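Local structure of 6-phosphogluconate dehydrogenase NAD-binding (Dyadobacter fermentans, 4GBJ) at residues Cys138-Ala143 with Pro167-Val172. The protein is probably an NAD- or NADP-binding oxidoreductase of the 6-phosphogluconate and 3-hydroxyisobutyrate dehydrogenase family. Numbering follows the deposited sequence.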
ATOM      1  N   CYS B 138     -10.138 -16.412   5.597  1.00 25.25           N
ATOM      2  CA  CYS B 138     -11.427 -16.084   4.979  1.00 26.77           C
ATOM      3  C   CYS B 138     -12.125 -17.376   4.718  1.00 29.31           C
ATOM      4  O   CYS B 138     -11.496 -18.306   4.221  1.00 27.48           O
ATOM      5  CB  CYS B 138     -11.259 -15.271   3.693  1.00 28.77           C
ATOM      6  SG  CYS B 138     -10.716 -13.576   3.989  1.00 34.69           S
ATOM      7  N   LEU B 139     -13.418 -17.441   5.008  1.00 26.41           N
ATOM      8  CA  LEU B 139     -14.197 -18.659   4.802  1.00 25.88           C
ATOM      9  C   LEU B 139     -15.338 -18.369   3.924  1.00 30.70           C
ATOM     10  O   LEU B 139     -15.975 -17.345   4.095  1.00 32.78           O
ATOM     11  CB  LEU B 139     -14.744 -19.229   6.108  1.00 26.70           C
ATOM     12  CG  LEU B 139     -13.789 -19.475   7.243  1.00 30.25           C
ATOM     13  CD1 LEU B 139     -14.572 -19.907   8.452  1.00 31.76           C
ATOM     14  CD2 LEU B 139     -12.702 -20.513   6.856  1.00 28.23           C
ATOM     15  N   SER B 140     -15.651 -19.286   3.025  1.00 25.50           N
ATOM     16  CA  SER B 140     -16.851 -19.187   2.199  1.00 24.19           C
ATOM     17  C   SER B 140     -17.300 -20.611   1.817  1.00 29.50           C
ATOM     18  O   SER B 140     -16.484 -21.549   1.717  1.00 24.47           O
ATOM     19  CB  SER B 140     -16.614 -18.294   0.992  1.00 24.19           C
ATOM     20  OG  SER B 140     -15.848 -18.913  -0.026  1.00 32.53           O
ATOM     21  N   GLY B 141     -18.609 -20.752   1.652  1.00 29.53           N
ATOM     22  CA  GLY B 141     -19.256 -22.037   1.423  1.00 28.86           C
ATOM     23  C   GLY B 141     -20.423 -22.208   2.351  1.00 35.83           C
ATOM     24  O   GLY B 141     -20.899 -21.230   2.942  1.00 38.26           O
ATOM     25  N   ASN B 142     -20.897 -23.462   2.481  1.00 32.35           N
ATOM     26  CA  ASN B 142     -22.055 -23.834   3.279  1.00 32.83           C
ATOM     27  C   ASN B 142     -21.965 -23.340   4.761  1.00 35.94           C
ATOM     28  O   ASN B 142     -20.960 -23.552   5.429  1.00 31.92           O
ATOM     29  CB  ASN B 142     -22.239 -25.341   3.212  1.00 34.73           C
ATOM     30  CG  ASN B 142     -23.350 -25.856   4.072  1.00 47.20           C
ATOM     31  OD1 ASN B 142     -23.133 -26.146   5.241  1.00 36.04           O
ATOM     32  ND2 ASN B 142     -24.559 -25.971   3.523  1.00 39.77           N
ATOM     33  N   ALA B 143     -23.052 -22.710   5.266  1.00 36.27           N
ATOM     34  CA  ALA B 143     -23.075 -22.114   6.606  1.00 38.71           C
ATOM     35  C   ALA B 143     -22.866 -23.129   7.718  1.00 44.35           C
ATOM     36  O   ALA B 143     -22.039 -22.874   8.588  1.00 45.31           O
ATOM     37  CB  ALA B 143     -24.367 -21.355   6.829  1.00 42.53           C
ATOM     38  N   PRO B 167     -18.767 -20.817  -2.673  1.00 30.73           N
ATOM     39  CA  PRO B 167     -17.521 -21.485  -2.265  1.00 30.18           C
ATOM     40  C   PRO B 167     -16.216 -20.852  -2.743  1.00 29.65           C
ATOM     41  O   PRO B 167     -15.200 -21.108  -2.138  1.00 31.68           O
ATOM     42  CB  PRO B 167     -17.678 -22.912  -2.837  1.00 32.71           C
ATOM     43  CG  PRO B 167     -18.745 -22.777  -3.879  1.00 38.48           C
ATOM     44  CD  PRO B 167     -19.673 -21.770  -3.346  1.00 33.69           C
ATOM     45  N   GLY B 168     -16.236 -20.068  -3.795  1.00 25.32           N
ATOM     46  CA  GLY B 168     -15.044 -19.422  -4.319  1.00 25.30           C
ATOM     47  C   GLY B 168     -14.880 -17.970  -3.886  1.00 28.80           C
ATOM     48  O   GLY B 168     -13.901 -17.343  -4.246  1.00 27.47           O
ATOM     49  N   ALA B 169     -15.834 -17.388  -3.147  1.00 26.39           N
ATOM     50  CA  ALA B 169     -15.710 -15.990  -2.690  1.00 25.11           C
ATOM     51  C   ALA B 169     -14.455 -15.682  -1.831  1.00 29.03           C
ATOM     52  O   ALA B 169     -13.807 -14.639  -2.032  1.00 27.29           O
ATOM     53  CB  ALA B 169     -16.942 -15.594  -1.916  1.00 25.96           C
ATOM     54  N   ALA B 170     -14.132 -16.532  -0.845  1.00 25.40           N
ATOM     55  CA  ALA B 170     -12.959 -16.255  -0.019  1.00 24.58           C
ATOM     56  C   ALA B 170     -11.700 -16.243  -0.887  1.00 24.95           C
ATOM     57  O   ALA B 170     -10.780 -15.442  -0.658  1.00 24.62           O
ATOM     58  CB  ALA B 170     -12.843 -17.272   1.093  1.00 25.44           C
ATOM     59  N   ASN B 171     -11.672 -17.133  -1.900  1.00 22.20           N
ATOM     60  CA  ASN B 171     -10.558 -17.216  -2.870  1.00 22.54           C
ATOM     61  C   ASN B 171     -10.380 -15.916  -3.612  1.00 24.36           C
ATOM     62  O   ASN B 171      -9.251 -15.534  -3.885  1.00 24.65           O
ATOM     63  CB  ASN B 171     -10.785 -18.330  -3.849  1.00 23.01           C
ATOM     64  CG  ASN B 171     -10.722 -19.682  -3.225  1.00 31.34           C
ATOM     65  OD1 ASN B 171     -11.674 -20.445  -3.281  1.00 30.67           O
ATOM     66  ND2 ASN B 171      -9.603 -20.016  -2.604  1.00 24.06           N
ATOM     67  N   VAL B 172     -11.477 -15.199  -3.889  1.00 21.92           N
ATOM     68  CA  VAL B 172     -11.399 -13.883  -4.554  1.00 21.35           C
ATOM     69  C   VAL B 172     -10.688 -12.914  -3.619  1.00 23.85           C
ATOM     70  O   VAL B 172      -9.832 -12.135  -4.062  1.00 21.53           O
ATOM     71  CB  VAL B 172     -12.789 -13.310  -4.977  1.00 25.19           C
ATOM     72  CG1 VAL B 172     -12.668 -11.907  -5.509  1.00 23.51           C
ATOM     73  CG2 VAL B 172     -13.484 -14.197  -5.979  1.00 27.16           C
TER
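S140 reaches across to the first turn of helix 169-197 and shows how one hydroxyl can tie segment 138-143 to a helix start. Its CB lies 3.6 Å from A170 N and 4.0 Å from A169 CB, so the methylene already rests on the turn. Beyond it, a chi1 of 76° tucks OG over the residue's own backbone, flanked by its N and C, and turns it to the helix start. There it accepts a nearly straight hydrogen bond from A170 N (3.0 Å, 171° at the hydrogen). The same oxygen is hydrogen-bonded to D166 O, so this buried hydroxyl is gripped by two bonds. With an alanine in its place, A170 N is likely to lose its acceptor and D166 O its hydroxyl mate. Beside the polar link, A170 CB packs against C138 CB at 3.6 Å, and G141 passes P167 with their CA atoms 4.1 Å apart. The contact thus joins segment 138-143, on strand 136-139 with strands 117-124 and 159-162 flanking it, to the long helix leading out of the Rossmann-type domain; helix 101-113 touches P167, and M208 and I200 of the second subunit pack on C138 and A169 respectively.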